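Local coordinates for type IV pilus biogenesis protein PilB (Streptococcus sanguinis, PDB 7B7P) that serves as a minor pilin of type IV pili and takes a direct part in adhesion, carrying a metal-binding von Willebrand factor A-like module, at residues A309-F314 against S338-T343; D205-G210 against S231-G236. One frame throughout, in Å; residues are numbered along the deposited sequence.

Contact 1: A309-F314 against S338-T343; sequences AGRVTF and SRDSIT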
loop_
_atom_site.group_PDB
_atom_site.type_symbol
_atom_site.label_atom_id
_atom_site.label_comp_id
_atom_site.label_asym_id
_atom_site.label_seq_id
_atom_site.Cartn_x
_atom_site.Cartn_y
_atom_site.Cartn_z
ATOM N N ALA A 309 -12.866 29.738 27.532
ATOM C CA ALA A 309 -11.690 28.886 27.410
ATOM C C ALA A 309 -11.623 28.250 26.030
ATOM O O ALA A 309 -10.620 27.618 25.685
ATOM C CB ALA A 309 -11.693 27.806 28.494
ATOM N N GLY A 310 -12.692 28.388 25.253
ATOM C CA GLY A 310 -12.734 27.891 23.889
ATOM C C GLY A 310 -12.783 26.382 23.749
ATOM O O GLY A 310 -12.185 25.833 22.805
ATOM N N ARG A 311 -13.476 25.690 24.657
ATOM C CA ARG A 311 -13.571 24.243 24.513
ATOM C C ARG A 311 -14.809 23.687 25.211
ATOM O O ARG A 311 -15.343 24.280 26.154
ATOM C CB ARG A 311 -12.322 23.545 25.050
ATOM C CG ARG A 311 -12.055 23.775 26.511
ATOM C CD ARG A 311 -10.978 22.820 26.956
ATOM N NE ARG A 311 -10.687 22.907 28.374
ATOM C CZ ARG A 311 -9.757 23.692 28.906
ATOM N NH1 ARG A 311 -9.026 24.494 28.135
ATOM N NH2 ARG A 311 -9.565 23.683 30.220
ATOM N N VAL A 312 -15.247 22.532 24.722
ATOM C CA VAL A 312 -16.301 21.731 25.321
ATOM C C VAL A 312 -15.801 20.300 25.429
ATOM O O VAL A 312 -15.351 19.714 24.439
ATOM C CB VAL A 312 -17.597 21.783 24.495
ATOM C CG1 VAL A 312 -18.633 20.850 25.080
ATOM C CG2 VAL A 312 -18.120 23.216 24.422
ATOM N N THR A 313 -15.890 19.724 26.615
ATOM C CA THR A 313 -15.341 18.399 26.804
ATOM C C THR A 313 -16.353 17.501 27.507
ATOM O O THR A 313 -17.309 17.965 28.146
ATOM C CB THR A 313 -14.004 18.493 27.551
ATOM O OG1 THR A 313 -13.576 17.185 27.961
ATOM C CG2 THR A 313 -14.103 19.468 28.736
ATOM N N PHE A 314 -16.165 16.197 27.335
ATOM C CA PHE A 314 -16.992 15.200 27.999
ATOM C C PHE A 314 -16.124 14.440 28.988
ATOM O O PHE A 314 -15.078 13.897 28.608
ATOM C CB PHE A 314 -17.652 14.266 26.992
ATOM C CG PHE A 314 -18.693 14.947 26.132
ATOM C CD1 PHE A 314 -18.323 15.653 24.982
ATOM C CD2 PHE A 314 -20.038 14.882 26.469
ATOM C CE1 PHE A 314 -19.296 16.284 24.186
ATOM C CE2 PHE A 314 -21.009 15.500 25.677
ATOM C CZ PHE A 314 -20.637 16.206 24.546
ATOM N N SER A 338 -6.286 23.933 20.869
ATOM C CA SER A 338 -5.451 22.727 20.742
ATOM C C SER A 338 -4.355 22.656 21.798
ATOM O O SER A 338 -3.209 22.325 21.500
ATOM C CB SER A 338 -4.843 22.610 19.339
ATOM O OG SER A 338 -5.814 22.859 18.325
ATOM N N ARG A 339 -4.722 22.941 23.049
ATOM C CA ARG A 339 -3.799 22.924 24.183
ATOM C C ARG A 339 -4.194 21.968 25.314
ATOM O O ARG A 339 -3.331 21.586 26.111
ATOM C CB ARG A 339 -3.680 24.337 24.776
ATOM C CG ARG A 339 -5.011 24.843 25.313
ATOM C CD ARG A 339 -4.923 26.247 25.858
ATOM N NE ARG A 339 -6.261 26.799 26.076
ATOM C CZ ARG A 339 -6.503 27.966 26.669
ATOM N NH1 ARG A 339 -5.497 28.725 27.103
ATOM N NH2 ARG A 339 -7.752 28.377 26.815
ATOM N N ASP A 340 -5.457 21.586 25.416
ATOM C CA ASP A 340 -5.920 20.718 26.497
ATOM C C ASP A 340 -5.556 19.257 26.203
ATOM O O ASP A 340 -6.094 18.656 25.265
ATOM C CB ASP A 340 -7.423 20.895 26.654
ATOM C CG ASP A 340 -8.005 19.996 27.709
ATOM O OD1 ASP A 340 -7.678 20.195 28.899
ATOM O OD2 ASP A 340 -8.805 19.107 27.343
ATOM N N SER A 341 -4.663 18.684 27.025
ATOM C CA SER A 341 -4.181 17.317 26.818
ATOM C C SER A 341 -5.311 16.297 26.701
ATOM O O SER A 341 -5.234 15.383 25.870
ATOM C CB SER A 341 -3.240 16.902 27.956
ATOM O OG SER A 341 -1.881 17.165 27.614
ATOM N N ILE A 342 -6.364 16.435 27.518
ATOM C CA ILE A 342 -7.458 15.455 27.525
ATOM C C ILE A 342 -8.186 15.445 26.192
ATOM O O ILE A 342 -8.452 14.382 25.610
ATOM C CB ILE A 342 -8.443 15.748 28.668
ATOM C CG1 ILE A 342 -7.790 15.481 30.022
ATOM C CG2 ILE A 342 -9.706 14.924 28.496
ATOM C CD1 ILE A 342 -7.608 14.049 30.331
ATOM N N THR A 343 -8.565 16.628 25.706
ATOM C CA THR A 343 -9.271 16.697 24.434
ATOM C C THR A 343 -8.434 16.105 23.307
ATOM O O THR A 343 -8.971 15.460 22.397
ATOM C CB THR A 343 -9.639 18.144 24.125
ATOM O OG1 THR A 343 -10.239 18.728 25.284
ATOM C CG2 THR A 343 -10.591 18.229 22.918
#

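Contact 2: D205-G210 against S231-G236; sequences DLAEIG and SNLDNG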
loop_
_atom_site.group_PDB
_atom_site.type_symbol
_atom_site.label_atom_id
_atom_site.label_comp_id
_atom_site.label_asym_id
_atom_site.label_seq_id
_atom_site.Cartn_x
_atom_site.Cartn_y
_atom_site.Cartn_z
ATOM N N ASP A 205 -2.013 9.701 -11.649
ATOM C CA ASP A 205 -1.043 8.640 -11.412
ATOM C C ASP A 205 -1.727 7.329 -11.021
ATOM O O ASP A 205 -1.320 6.256 -11.482
ATOM C CB ASP A 205 -0.039 9.079 -10.344
ATOM C CG ASP A 205 1.277 8.333 -10.445
ATOM O OD1 ASP A 205 1.542 7.760 -11.531
ATOM O OD2 ASP A 205 2.045 8.316 -9.451
ATOM N N LEU A 206 -2.764 7.391 -10.172
ATOM C CA LEU A 206 -3.507 6.177 -9.822
ATOM C C LEU A 206 -4.197 5.578 -11.043
ATOM O O LEU A 206 -4.271 4.350 -11.176
ATOM C CB LEU A 206 -4.544 6.469 -8.739
ATOM C CG LEU A 206 -4.076 6.647 -7.292
ATOM C CD1 LEU A 206 -5.286 6.898 -6.422
ATOM C CD2 LEU A 206 -3.285 5.457 -6.794
ATOM N N ALA A 207 -4.708 6.433 -11.941
ATOM C CA ALA A 207 -5.389 5.958 -13.146
ATOM C C ALA A 207 -4.578 4.893 -13.879
ATOM O O ALA A 207 -5.131 3.884 -14.336
ATOM C CB ALA A 207 -5.687 7.136 -14.075
ATOM N N GLU A 208 -3.255 5.067 -13.942
ATOM C CA GLU A 208 -2.407 4.170 -14.727
ATOM C C GLU A 208 -2.486 2.727 -14.242
ATOM O O GLU A 208 -2.385 1.792 -15.045
ATOM C CB GLU A 208 -0.966 4.663 -14.688
ATOM C CG GLU A 208 -0.740 5.949 -15.446
ATOM C CD GLU A 208 0.643 6.509 -15.198
ATOM O OE1 GLU A 208 0.875 7.695 -15.535
ATOM O OE2 GLU A 208 1.496 5.759 -14.657
ATOM N N ILE A 209 -2.659 2.521 -12.935
ATOM C CA ILE A 209 -2.800 1.162 -12.417
ATOM C C ILE A 209 -3.985 0.446 -13.062
ATOM O O ILE A 209 -3.956 -0.781 -13.241
ATOM C CB ILE A 209 -2.932 1.188 -10.880
ATOM C CG1 ILE A 209 -1.895 2.133 -10.262
ATOM C CG2 ILE A 209 -2.773 -0.204 -10.307
ATOM C CD1 ILE A 209 -1.775 2.020 -8.757
ATOM N N GLY A 210 -5.036 1.187 -13.428
ATOM C CA GLY A 210 -6.269 0.590 -13.918
ATOM C C GLY A 210 -7.069 -0.159 -12.864
ATOM O O GLY A 210 -6.503 -0.659 -11.886
ATOM N N SER A 231 -15.796 6.820 -8.108
ATOM C CA SER A 231 -15.539 6.903 -9.547
ATOM C C SER A 231 -14.488 5.883 -9.951
ATOM O O SER A 231 -13.386 5.869 -9.393
ATOM C CB SER A 231 -15.040 8.293 -9.953
ATOM O OG SER A 231 -15.756 9.346 -9.341
ATOM N N ASN A 232 -14.811 5.043 -10.933
ATOM C CA ASN A 232 -13.776 4.262 -11.596
ATOM C C ASN A 232 -13.014 5.178 -12.547
ATOM O O ASN A 232 -13.617 5.858 -13.384
ATOM C CB ASN A 232 -14.376 3.081 -12.357
ATOM C CG ASN A 232 -13.325 2.071 -12.786
ATOM O OD1 ASN A 232 -12.144 2.400 -12.924
ATOM N ND2 ASN A 232 -13.750 0.836 -13.009
ATOM N N LEU A 233 -11.689 5.216 -12.402
ATOM C CA LEU A 233 -10.896 6.109 -13.238
ATOM C C LEU A 233 -10.784 5.618 -14.677
ATOM O O LEU A 233 -10.533 6.430 -15.573
ATOM C CB LEU A 233 -9.503 6.299 -12.637
ATOM C CG LEU A 233 -9.454 6.682 -11.158
ATOM C CD1 LEU A 233 -8.024 6.641 -10.665
ATOM C CD2 LEU A 233 -10.075 8.045 -10.923
ATOM N N ASP A 234 -10.971 4.314 -14.919
ATOM C CA ASP A 234 -10.970 3.800 -16.285
ATOM C C ASP A 234 -12.145 4.324 -17.099
ATOM O O ASP A 234 -12.129 4.213 -18.331
ATOM C CB ASP A 234 -10.987 2.273 -16.284
ATOM C CG ASP A 234 -9.729 1.677 -15.678
ATOM O OD1 ASP A 234 -8.860 2.457 -15.224
ATOM O OD2 ASP A 234 -9.603 0.431 -15.661
ATOM N N ASN A 235 -13.160 4.883 -16.443
ATOM C CA ASN A 235 -14.260 5.555 -17.114
ATOM C C ASN A 235 -14.109 7.064 -17.084
ATOM O O ASN A 235 -15.043 7.774 -17.466
ATOM C CB ASN A 235 -15.607 5.173 -16.486
ATOM C CG ASN A 235 -15.787 3.668 -16.314
ATOM O OD1 ASN A 235 -15.023 2.860 -16.857
ATOM N ND2 ASN A 235 -16.818 3.285 -15.566
ATOM N N GLY A 236 -12.977 7.574 -16.613
ATOM C CA GLY A 236 -12.806 9.010 -16.598
ATOM C C GLY A 236 -12.233 9.614 -15.333
ATOM O O GLY A 236 -12.889 9.656 -14.283
#

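Contact 1: A309-F314 against S338-T343
D340 lies against R311, and its OD2 is gripped twice from within its own segment. T343 OG1 donates to D340 OD2 at 2.5 Å and uses the anti lone pair, the one away from OD1. T343 N reaches the same D340 OD2 at 3.0 Å, from above the carboxylate plane. D340 is at the N-cap position, right before the helix that starts at S341, and the bond from T343 N caps it. Two grips on one oxygen should hold the carboxylate against rotation.

Held this way, the carboxylate stacks on R311. The guanidinium and carboxylate planes are 7° apart, and R311 NE is 4.0 Å from D340 CG. D340 OD1 sits over the face, toward the rim, 4.1 Å from R311 NE. No N-H points at it, so the pairing is one of charge and not a salt bridge. The opposite face of the same guanidinium carries A309 CB, again toward the rim. R311 reaches this slot with CG between the backbone N and the carbonyl carbon (chi1 61°) and an extended chain from there to NE.

R339 comes in at the edge of R311, its guanidinium plane 78° from that of R311. R339 NE and R311 NH1 are 4.1 Å apart; D340 probably eases the like charges. The far end of R339 makes a hydrogen bond in its own plane, from NH2 to A309 O at 3.2 Å.

T343 OG1 also faces T313 CB, at 4.4 Å. Strand 311-314 runs between strands 302-305 and 332-335 of a four-stranded antiparallel sheet. Strand 332-335 leads into the turn before helix 341-358. D335, at the end of that strand, accepts with OD2 from the backbone N of R339 and of D340.

Contact 2: D205-G210 against S231-G236
L233 presses its CD1 methyl onto the backbone of A207, and this is the tight part of the contact. L233 CD1 lies 3.6 Å from A207 N and also meets A207 CA. The same methyl touches L206 CB at 4.0 Å. Closer to the main chain, L233 CB and A207 CB meet at 4.2 Å. With only a methyl at A207, the last turn of the helix can probably come close to the 3-10 turn at 233-235. In L233, CG lies anti to the carbonyl carbon (chi1 -50°), and an extended chi2 (172°) then carries CD1 to the helix. I212 and V214 of strand 212-219 also pack on L233, and I212 touches L206 as well.

The other side is looser and more polar. Here the exposed D234 lays its carboxylate beside G210, with D234 OD1 3.5 Å from G210 CA. No hydrogen bond joins the two segments. D234 OD2 instead accepts from N211 N, just beyond the helix end, so the carboxylate is held at the chain's exit from the helix. G210 has positive phi (70°) as the chain leaves helical geometry. The turn is shaped from its own side too: N232 OD1 accepts from D234 N at 3.0 Å, above the amide carbonyl plane, an Asx turn.

Helix 191-209 leads into strand 212-219, which pairs with the short antiparallel strand 230-232. The end of the helix packs on the 3-10 turn that follows strand 230-232, an arrangement consistent with the alpha/beta fold of von Willebrand factor A domains.

In the fold
Contact 2 comes first along the chain and closes before contact 1 opens. Their centres are 42 Å apart, and their nearest atoms about 29 Å. They share no helix or strand. Contact 2 joins the end of helix 191-209 to the turn after strand 230-232, at the edge of the large mixed sheet. Contact 1 lies on the separate four-stranded sheet, where helix 341-358 begins. That helix leads on to strand 364-370 of the large sheet. T343 of contact 1 is about 13 Å from a bound magnesium ion. Contact 2 thus belongs to the von Willebrand factor A-like core, and contact 1 to a surface sheet on the magnesium side; neither has an evident direct role in the metal site.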